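Local coordinates for protein alternansucrase (Leuconostoc mesenteroides, PDB 6HVG) that belongs to glycoside hydrolase family 70, a group of large multidomain enzymes built round a TIM-barrel-type catalytic domain, and carries choline-binding and putative cell-wall-binding repeats, at residues W443-N455 / T467-A481. Numbering follows the deposited sequence.
Sequences WWPDKQTQANYLN and TYTAATSQKTLNDAA
K447 NZ is gripped by several carbonyl oxygens at once: it donates to A470 O at 3.1 Å, nearly along that C=O bond, more weakly to T472 O, and also to Q380 OE1. The setting is a helix-loop-helix unit in the family 70 region, its centre about 41 Å from the centre of the chain, in which helices 447-455 and 474-481 run roughly parallel, crossing at 37° with their axes 10.2 Å apart. It illustrates how side chains of one helix can hold both the next helix and the loop that leads into it. A bend at chi3 (81°) turns the lysine's amine onto the type I turn T469-T472.

Between the helices, Q450 swings CG opposite its own amide nitrogen (chi1 -178°), runs on extended and uses both ends of its side-chain amide. Its OE1 accepts from Q474 NE2 at 2.8 Å, the donor standing above the carbonyl plane, while its NE2 gives a straighter bond to N478 OD1. With each end committed, the amide's flip is probably fixed. L477 is a knob among K447, Q450, A451 and L454; its CD2 lies 3.7 Å from L454 CD1, which also touches the Y468 ring and A480 CB. W444 closes one end of this apolar layer, CH2 against A481 CB. At the far end, N455 ND2 donates to Y468 O at 3.1 Å, in the carbonyl plane and on a lone pair.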
ATOM      1  N   TRP A 443      27.720 -21.022  21.122  1.00 56.23           N
ATOM      2  CA  TRP A 443      27.933 -21.207  19.681  1.00 53.52           C
ATOM      3  C   TRP A 443      27.507 -19.970  18.900  1.00 53.35           C
ATOM      4  O   TRP A 443      26.668 -19.216  19.351  1.00 53.22           O
ATOM      5  CB  TRP A 443      27.161 -22.436  19.194  1.00 52.76           C
ATOM      6  CG  TRP A 443      27.166 -22.621  17.725  1.00 51.18           C
ATOM      7  CD1 TRP A 443      28.007 -23.406  16.991  1.00 51.30           C
ATOM      8  CD2 TRP A 443      26.283 -21.998  16.792  1.00 51.32           C
ATOM      9  NE1 TRP A 443      27.710 -23.304  15.655  1.00 54.38           N
ATOM     10  CE2 TRP A 443      26.655 -22.441  15.504  1.00 52.54           C
ATOM     11  CE3 TRP A 443      25.230 -21.088  16.915  1.00 50.21           C
ATOM     12  CZ2 TRP A 443      26.000 -22.011  14.345  1.00 50.17           C
ATOM     13  CZ3 TRP A 443      24.581 -20.657  15.762  1.00 49.55           C
ATOM     14  CH2 TRP A 443      24.966 -21.120  14.497  1.00 49.27           C
ATOM     15  N   TRP A 444      28.130 -19.760  17.744  1.00 52.89           N
ATOM     16  CA  TRP A 444      27.805 -18.658  16.863  1.00 48.65           C
ATOM     17  C   TRP A 444      27.889 -19.143  15.399  1.00 49.01           C
ATOM     18  O   TRP A 444      28.645 -20.062  15.098  1.00 50.93           O
ATOM     19  CB  TRP A 444      28.791 -17.502  17.142  1.00 50.14           C
ATOM     20  CG  TRP A 444      28.781 -17.128  18.580  1.00 54.35           C
ATOM     21  CD1 TRP A 444      28.007 -16.176  19.165  1.00 57.49           C
ATOM     22  CD2 TRP A 444      29.527 -17.746  19.649  1.00 56.82           C
ATOM     23  NE1 TRP A 444      28.226 -16.157  20.519  1.00 57.51           N
ATOM     24  CE2 TRP A 444      29.154 -17.113  20.841  1.00 57.91           C
ATOM     25  CE3 TRP A 444      30.452 -18.774  19.711  1.00 55.38           C
ATOM     26  CZ2 TRP A 444      29.691 -17.472  22.085  1.00 59.20           C
ATOM     27  CZ3 TRP A 444      30.987 -19.122  20.945  1.00 56.58           C
ATOM     28  CH2 TRP A 444      30.608 -18.477  22.108  1.00 57.23           C
ATOM     29  N   PRO A 445      27.134 -18.517  14.488  1.00 47.24           N
ATOM     30  CA  PRO A 445      27.203 -18.868  13.083  1.00 46.04           C
ATOM     31  C   PRO A 445      28.511 -18.484  12.401  1.00 46.13           C
ATOM     32  O   PRO A 445      28.926 -19.157  11.460  1.00 51.59           O
ATOM     33  CB  PRO A 445      26.039 -18.103  12.477  1.00 45.93           C
ATOM     34  CG  PRO A 445      25.811 -16.958  13.385  1.00 46.09           C
ATOM     35  CD  PRO A 445      26.162 -17.445  14.747  1.00 47.37           C
ATOM     36  N   ASP A 446      29.150 -17.426  12.872  1.00 46.17           N
ATOM     37  CA  ASP A 446      30.348 -16.849  12.235  1.00 45.49           C
ATOM     38  C   ASP A 446      31.066 -15.929  13.251  1.00 43.27           C
ATOM     39  O   ASP A 446      30.528 -15.595  14.298  1.00 41.81           O
ATOM     40  CB  ASP A 446      29.964 -16.079  10.956  1.00 44.53           C
ATOM     41  CG  ASP A 446      28.642 -15.280  11.113  1.00 50.27           C
ATOM     42  OD1 ASP A 446      28.622 -14.304  11.893  1.00 51.76           O
ATOM     43  OD2 ASP A 446      27.622 -15.664  10.488  1.00 48.03           O
ATOM     44  N   LYS A 447      32.270 -15.501  12.919  1.00 42.65           N
ATOM     45  CA  LYS A 447      33.049 -14.652  13.808  1.00 43.38           C
ATOM     46  C   LYS A 447      32.474 -13.251  13.994  1.00 43.76           C
ATOM     47  O   LYS A 447      32.530 -12.711  15.088  1.00 45.04           O
ATOM     48  CB  LYS A 447      34.493 -14.563  13.313  1.00 45.22           C
ATOM     49  CG  LYS A 447      35.280 -15.817  13.638  1.00 46.27           C
ATOM     50  CD  LYS A 447      36.657 -15.777  13.033  1.00 44.69           C
ATOM     51  CE  LYS A 447      37.598 -14.965  13.861  1.00 45.47           C
ATOM     52  NZ  LYS A 447      38.805 -14.611  13.066  1.00 48.66           N
ATOM     53  N   GLN A 448      31.899 -12.678  12.950  1.00 44.00           N
ATOM     54  CA  GLN A 448      31.251 -11.369  13.049  1.00 45.88           C
ATOM     55  C   GLN A 448      30.148 -11.387  14.095  1.00 45.84           C
ATOM     56  O   GLN A 448      30.115 -10.539  14.971  1.00 46.40           O
ATOM     57  CB  GLN A 448      30.646 -10.977  11.694  1.00 48.51           C
ATOM     58  CG  GLN A 448      30.060  -9.577  11.610  1.00 49.84           C
ATOM     59  CD  GLN A 448      31.079  -8.482  11.843  1.00 51.03           C
ATOM     60  OE1 GLN A 448      31.716  -7.991  10.900  1.00 55.57           O
ATOM     61  NE2 GLN A 448      31.282  -8.129  13.100  1.00 50.29           N
ATOM     62  N   THR A 449      29.260 -12.378  14.016  1.00 45.21           N
ATOM     63  CA  THR A 449      28.207 -12.523  14.987  1.00 43.44           C
ATOM     64  C   THR A 449      28.786 -12.763  16.366  1.00 45.62           C
ATOM     65  O   THR A 449      28.323 -12.197  17.346  1.00 51.02           O
ATOM     66  CB  THR A 449      27.282 -13.687  14.640  1.00 44.70           C
ATOM     67  OG1 THR A 449      26.809 -13.546  13.307  1.00 42.47           O
ATOM     68  CG2 THR A 449      26.064 -13.697  15.579  1.00 45.85           C
ATOM     69  N   GLN A 450      29.802 -13.608  16.464  1.00 46.12           N
ATOM     70  CA  GLN A 450      30.430 -13.862  17.761  1.00 48.06           C
ATOM     71  C   GLN A 450      30.948 -12.569  18.365  1.00 46.90           C
ATOM     72  O   GLN A 450      30.742 -12.317  19.539  1.00 47.59           O
ATOM     73  CB  GLN A 450      31.578 -14.878  17.638  1.00 49.77           C
ATOM     74  CG  GLN A 450      32.250 -15.222  18.960  1.00 50.51           C
ATOM     75  CD  GLN A 450      33.012 -16.513  18.918  1.00 51.94           C
ATOM     76  OE1 GLN A 450      33.135 -17.139  17.862  1.00 55.93           O
ATOM     77  NE2 GLN A 450      33.590 -16.908  20.054  1.00 54.11           N
ATOM     78  N   ALA A 451      31.648 -11.776  17.560  1.00 44.66           N
ATOM     79  CA  ALA A 451      32.233 -10.528  18.040  1.00 45.57           C
ATOM     80  C   ALA A 451      31.147  -9.541  18.449  1.00 47.93           C
ATOM     81  O   ALA A 451      31.315  -8.785  19.420  1.00 48.89           O
ATOM     82  CB  ALA A 451      33.140  -9.913  16.993  1.00 44.43           C
ATOM     83  N   ASN A 452      30.044  -9.538  17.704  1.00 47.70           N
ATOM     84  CA  ASN A 452      28.935  -8.635  18.017  1.00 48.63           C
ATOM     85  C   ASN A 452      28.233  -9.044  19.312  1.00 51.79           C
ATOM     86  O   ASN A 452      27.918  -8.190  20.138  1.00 62.03           O
ATOM     87  CB  ASN A 452      27.934  -8.564  16.865  1.00 45.30           C
ATOM     88  CG  ASN A 452      28.468  -7.798  15.669  1.00 42.98           C
ATOM     89  OD1 ASN A 452      29.418  -7.042  15.774  1.00 43.98           O
ATOM     90  ND2 ASN A 452      27.838  -7.976  14.530  1.00 41.81           N
ATOM     91  N   TYR A 453      28.011 -10.341  19.488  1.00 50.40           N
ATOM     92  CA  TYR A 453      27.449 -10.866  20.722  1.00 49.15           C
ATOM     93  C   TYR A 453      28.297 -10.443  21.909  1.00 52.32           C
ATOM     94  O   TYR A 453      27.768  -9.951  22.886  1.00 53.13           O
ATOM     95  CB  TYR A 453      27.362 -12.391  20.672  1.00 47.01           C
ATOM     96  CG  TYR A 453      27.175 -13.063  22.020  1.00 45.64           C
ATOM     97  CD1 TYR A 453      25.912 -13.236  22.570  1.00 45.95           C
ATOM     98  CD2 TYR A 453      28.251 -13.535  22.731  1.00 46.98           C
ATOM     99  CE1 TYR A 453      25.738 -13.863  23.796  1.00 46.88           C
ATOM    100  CE2 TYR A 453      28.095 -14.162  23.964  1.00 48.81           C
ATOM    101  CZ  TYR A 453      26.842 -14.332  24.491  1.00 47.99           C
ATOM    102  OH  TYR A 453      26.725 -14.950  25.710  1.00 47.25           O
ATOM    103  N   LEU A 454      29.611 -10.633  21.813  1.00 54.15           N
ATOM    104  CA  LEU A 454      30.529 -10.302  22.899  1.00 53.95           C
ATOM    105  C   LEU A 454      30.489  -8.831  23.243  1.00 53.52           C
ATOM    106  O   LEU A 454      30.380  -8.485  24.422  1.00 58.58           O
ATOM    107  CB  LEU A 454      31.972 -10.683  22.555  1.00 54.43           C
ATOM    108  CG  LEU A 454      32.213 -12.178  22.422  1.00 55.29           C
ATOM    109  CD1 LEU A 454      33.591 -12.407  21.845  1.00 57.46           C
ATOM    110  CD2 LEU A 454      32.086 -12.915  23.754  1.00 56.65           C
ATOM    111  N   ASN A 455      30.542  -7.975  22.225  1.00 52.67           N
ATOM    112  CA  ASN A 455      30.455  -6.534  22.448  1.00 51.32           C
ATOM    113  C   ASN A 455      29.102  -6.111  23.059  1.00 53.68           C
ATOM    114  O   ASN A 455      29.060  -5.257  23.933  1.00 55.54           O
ATOM    115  CB  ASN A 455      30.676  -5.769  21.152  1.00 48.78           C
ATOM    116  CG  ASN A 455      32.073  -5.903  20.633  1.00 48.21           C
ATOM    117  OD1 ASN A 455      32.960  -6.398  21.319  1.00 57.09           O
ATOM    118  ND2 ASN A 455      32.289  -5.458  19.421  1.00 46.76           N
ATOM    119  N   THR A 467      35.854  -4.050  22.178  1.00 68.82           N
ATOM    120  CA  THR A 467      35.720  -3.770  20.755  1.00 69.19           C
ATOM    121  C   THR A 467      36.264  -4.963  20.007  1.00 63.30           C
ATOM    122  O   THR A 467      37.454  -5.070  19.763  1.00 70.04           O
ATOM    123  CB  THR A 467      36.552  -2.538  20.358  1.00 74.29           C
ATOM    124  OG1 THR A 467      36.574  -1.600  21.442  1.00 76.91           O
ATOM    125  CG2 THR A 467      35.977  -1.904  19.087  1.00 78.65           C
ATOM    126  N   TYR A 468      35.403  -5.894  19.667  1.00 57.36           N
ATOM    127  CA  TYR A 468      35.828  -7.010  18.867  1.00 56.12           C
ATOM    128  C   TYR A 468      35.302  -6.958  17.444  1.00 53.98           C
ATOM    129  O   TYR A 468      34.171  -6.591  17.214  1.00 56.58           O
ATOM    130  CB  TYR A 468      35.412  -8.306  19.562  1.00 56.92           C
ATOM    131  CG  TYR A 468      36.225  -8.664  20.792  1.00 54.75           C
ATOM    132  CD1 TYR A 468      37.612  -8.487  20.828  1.00 53.17           C
ATOM    133  CD2 TYR A 468      35.605  -9.243  21.907  1.00 53.61           C
ATOM    134  CE1 TYR A 468      38.341  -8.849  21.954  1.00 53.52           C
ATOM    135  CE2 TYR A 468      36.319  -9.581  23.034  1.00 51.77           C
ATOM    136  CZ  TYR A 468      37.681  -9.393  23.059  1.00 54.12           C
ATOM    137  OH  TYR A 468      38.397  -9.774  24.185  1.00 57.99           O
ATOM    138  N   THR A 469      36.155  -7.309  16.499  1.00 57.40           N
ATOM    139  CA  THR A 469      35.806  -7.357  15.094  1.00 60.01           C
ATOM    140  C   THR A 469      35.909  -8.813  14.675  1.00 56.41           C
ATOM    141  O   THR A 469      36.420  -9.665  15.407  1.00 57.57           O
ATOM    142  CB  THR A 469      36.756  -6.466  14.272  1.00 63.11           C
ATOM    143  OG1 THR A 469      36.844  -5.226  14.944  1.00 61.67           O
ATOM    144  CG2 THR A 469      36.238  -6.168  12.877  1.00 69.37           C
ATOM    145  N   ALA A 470      35.331  -9.103  13.530  1.00 55.51           N
ATOM    146  CA  ALA A 470      35.464 -10.407  12.915  1.00 56.13           C
ATOM    147  C   ALA A 470      36.941 -10.773  12.731  1.00 54.23           C
ATOM    148  O   ALA A 470      37.287 -11.933  12.695  1.00 56.05           O
ATOM    149  CB  ALA A 470      34.716 -10.409  11.590  1.00 52.79           C
ATOM    150  N   ALA A 471      37.805  -9.773  12.627  1.00 52.94           N
ATOM    151  CA  ALA A 471      39.245 -10.004  12.472  1.00 52.51           C
ATOM    152  C   ALA A 471      39.953 -10.532  13.721  1.00 50.93           C
ATOM    153  O   ALA A 471      41.057 -11.068  13.625  1.00 51.27           O
ATOM    154  CB  ALA A 471      39.931  -8.728  11.991  1.00 51.74           C
ATOM    155  N   THR A 472      39.343 -10.332  14.885  1.00 49.02           N
ATOM    156  CA  THR A 472      39.876 -10.817  16.145  1.00 49.19           C
ATOM    157  C   THR A 472      40.016 -12.326  16.047  1.00 52.35           C
ATOM    158  O   THR A 472      39.195 -12.981  15.387  1.00 52.29           O
ATOM    159  CB  THR A 472      38.931 -10.475  17.308  1.00 49.60           C
ATOM    160  OG1 THR A 472      38.721  -9.067  17.354  1.00 48.16           O
ATOM    161  CG2 THR A 472      39.483 -10.959  18.653  1.00 49.66           C
ATOM    162  N   SER A 473      41.053 -12.871  16.687  1.00 49.79           N
ATOM    163  CA  SER A 473      41.362 -14.283  16.539  1.00 50.23           C
ATOM    164  C   SER A 473      40.266 -15.095  17.177  1.00 48.03           C
ATOM    165  O   SER A 473      39.610 -14.647  18.105  1.00 46.47           O
ATOM    166  CB  SER A 473      42.713 -14.636  17.174  1.00 52.78           C
ATOM    167  OG  SER A 473      42.601 -14.926  18.558  1.00 53.01           O
ATOM    168  N   GLN A 474      40.084 -16.305  16.679  1.00 45.83           N
ATOM    169  CA  GLN A 474      39.045 -17.162  17.176  1.00 45.97           C
ATOM    170  C   GLN A 474      39.302 -17.523  18.636  1.00 48.71           C
ATOM    171  O   GLN A 474      38.359 -17.617  19.424  1.00 53.63           O
ATOM    172  CB  GLN A 474      38.965 -18.422  16.316  1.00 45.39           C
ATOM    173  CG  GLN A 474      37.752 -19.278  16.590  1.00 47.78           C
ATOM    174  CD  GLN A 474      36.472 -18.581  16.223  1.00 46.73           C
ATOM    175  OE1 GLN A 474      36.248 -18.292  15.062  1.00 47.16           O
ATOM    176  NE2 GLN A 474      35.623 -18.290  17.222  1.00 46.49           N
ATOM    177  N   LYS A 475      40.561 -17.770  18.986  1.00 51.30           N
ATOM    178  CA  LYS A 475      40.921 -18.136  20.356  1.00 53.04           C
ATOM    179  C   LYS A 475      40.510 -17.028  21.323  1.00 50.51           C
ATOM    180  O   LYS A 475      39.891 -17.294  22.340  1.00 50.34           O
ATOM    181  CB  LYS A 475      42.422 -18.372  20.426  1.00 60.07           C
ATOM    182  CG  LYS A 475      43.005 -18.604  21.823  1.00 67.31           C
ATOM    183  CD  LYS A 475      43.046 -20.075  22.197  1.00 72.62           C
ATOM    184  CE  LYS A 475      43.774 -20.302  23.513  1.00 72.76           C
ATOM    185  NZ  LYS A 475      42.992 -19.739  24.649  1.00 76.43           N
ATOM    186  N   THR A 476      40.842 -15.780  20.985  1.00 48.19           N
ATOM    187  CA  THR A 476      40.500 -14.628  21.800  1.00 47.53           C
ATOM    188  C   THR A 476      38.991 -14.499  21.977  1.00 50.63           C
ATOM    189  O   THR A 476      38.533 -14.228  23.079  1.00 53.15           O
ATOM    190  CB  THR A 476      41.042 -13.324  21.191  1.00 46.25           C
ATOM    191  OG1 THR A 476      42.472 -13.401  21.083  1.00 44.11           O
ATOM    192  CG2 THR A 476      40.657 -12.111  22.057  1.00 45.90           C
ATOM    193  N   LEU A 477      38.222 -14.704  20.908  1.00 49.01           N
ATOM    194  CA  LEU A 477      36.772 -14.565  20.976  1.00 50.29           C
ATOM    195  C   LEU A 477      36.155 -15.626  21.872  1.00 51.53           C
ATOM    196  O   LEU A 477      35.280 -15.322  22.682  1.00 55.80           O
ATOM    197  CB  LEU A 477      36.153 -14.647  19.585  1.00 50.39           C
ATOM    198  CG  LEU A 477      36.517 -13.534  18.591  1.00 48.90           C
ATOM    199  CD1 LEU A 477      36.073 -13.958  17.208  1.00 48.64           C
ATOM    200  CD2 LEU A 477      35.872 -12.218  18.960  1.00 49.36           C
ATOM    201  N   ASN A 478      36.628 -16.856  21.748  1.00 50.74           N
ATOM    202  CA  ASN A 478      36.145 -17.954  22.590  1.00 51.72           C
ATOM    203  C   ASN A 478      36.499 -17.763  24.069  1.00 52.44           C
ATOM    204  O   ASN A 478      35.690 -18.064  24.939  1.00 50.54           O
ATOM    205  CB  ASN A 478      36.679 -19.295  22.071  1.00 50.17           C
ATOM    206  CG  ASN A 478      36.043 -19.713  20.751  1.00 47.74           C
ATOM    207  OD1 ASN A 478      34.948 -19.290  20.444  1.00 48.07           O
ATOM    208  ND2 ASN A 478      36.724 -20.532  19.983  1.00 47.65           N
ATOM    209  N   ASP A 479      37.702 -17.263  24.351  1.00 54.16           N
ATOM    210  CA  ASP A 479      38.097 -16.921  25.730  1.00 54.90           C
ATOM    211  C   ASP A 479      37.166 -15.834  26.287  1.00 56.32           C
ATOM    212  O   ASP A 479      36.750 -15.894  27.443  1.00 61.71           O
ATOM    213  CB  ASP A 479      39.549 -16.415  25.789  1.00 53.04           C
ATOM    214  CG  ASP A 479      40.572 -17.521  25.649  1.00 54.34           C
ATOM    215  OD1 ASP A 479      40.194 -18.708  25.689  1.00 54.30           O
ATOM    216  OD2 ASP A 479      41.781 -17.205  25.495  1.00 52.97           O
ATOM    217  N   ALA A 480      36.851 -14.841  25.453  1.00 51.93           N
ATOM    218  CA  ALA A 480      35.966 -13.749  25.833  1.00 52.07           C
ATOM    219  C   ALA A 480      34.529 -14.217  26.021  1.00 54.62           C
ATOM    220  O   ALA A 480      33.813 -13.672  26.850  1.00 58.25           O
ATOM    221  CB  ALA A 480      36.023 -12.635  24.803  1.00 48.88           C
ATOM    222  N   ALA A 481      34.118 -15.230  25.273  1.00 54.64           N
ATOM    223  CA  ALA A 481      32.795 -15.822  25.453  1.00 53.43           C
ATOM    224  C   ALA A 481      32.655 -16.461  26.820  1.00 54.68           C
ATOM    225  O   ALA A 481      31.607 -16.380  27.427  1.00 61.80           O
ATOM    226  CB  ALA A 481      32.520 -16.834  24.353  1.00 52.08           C
TER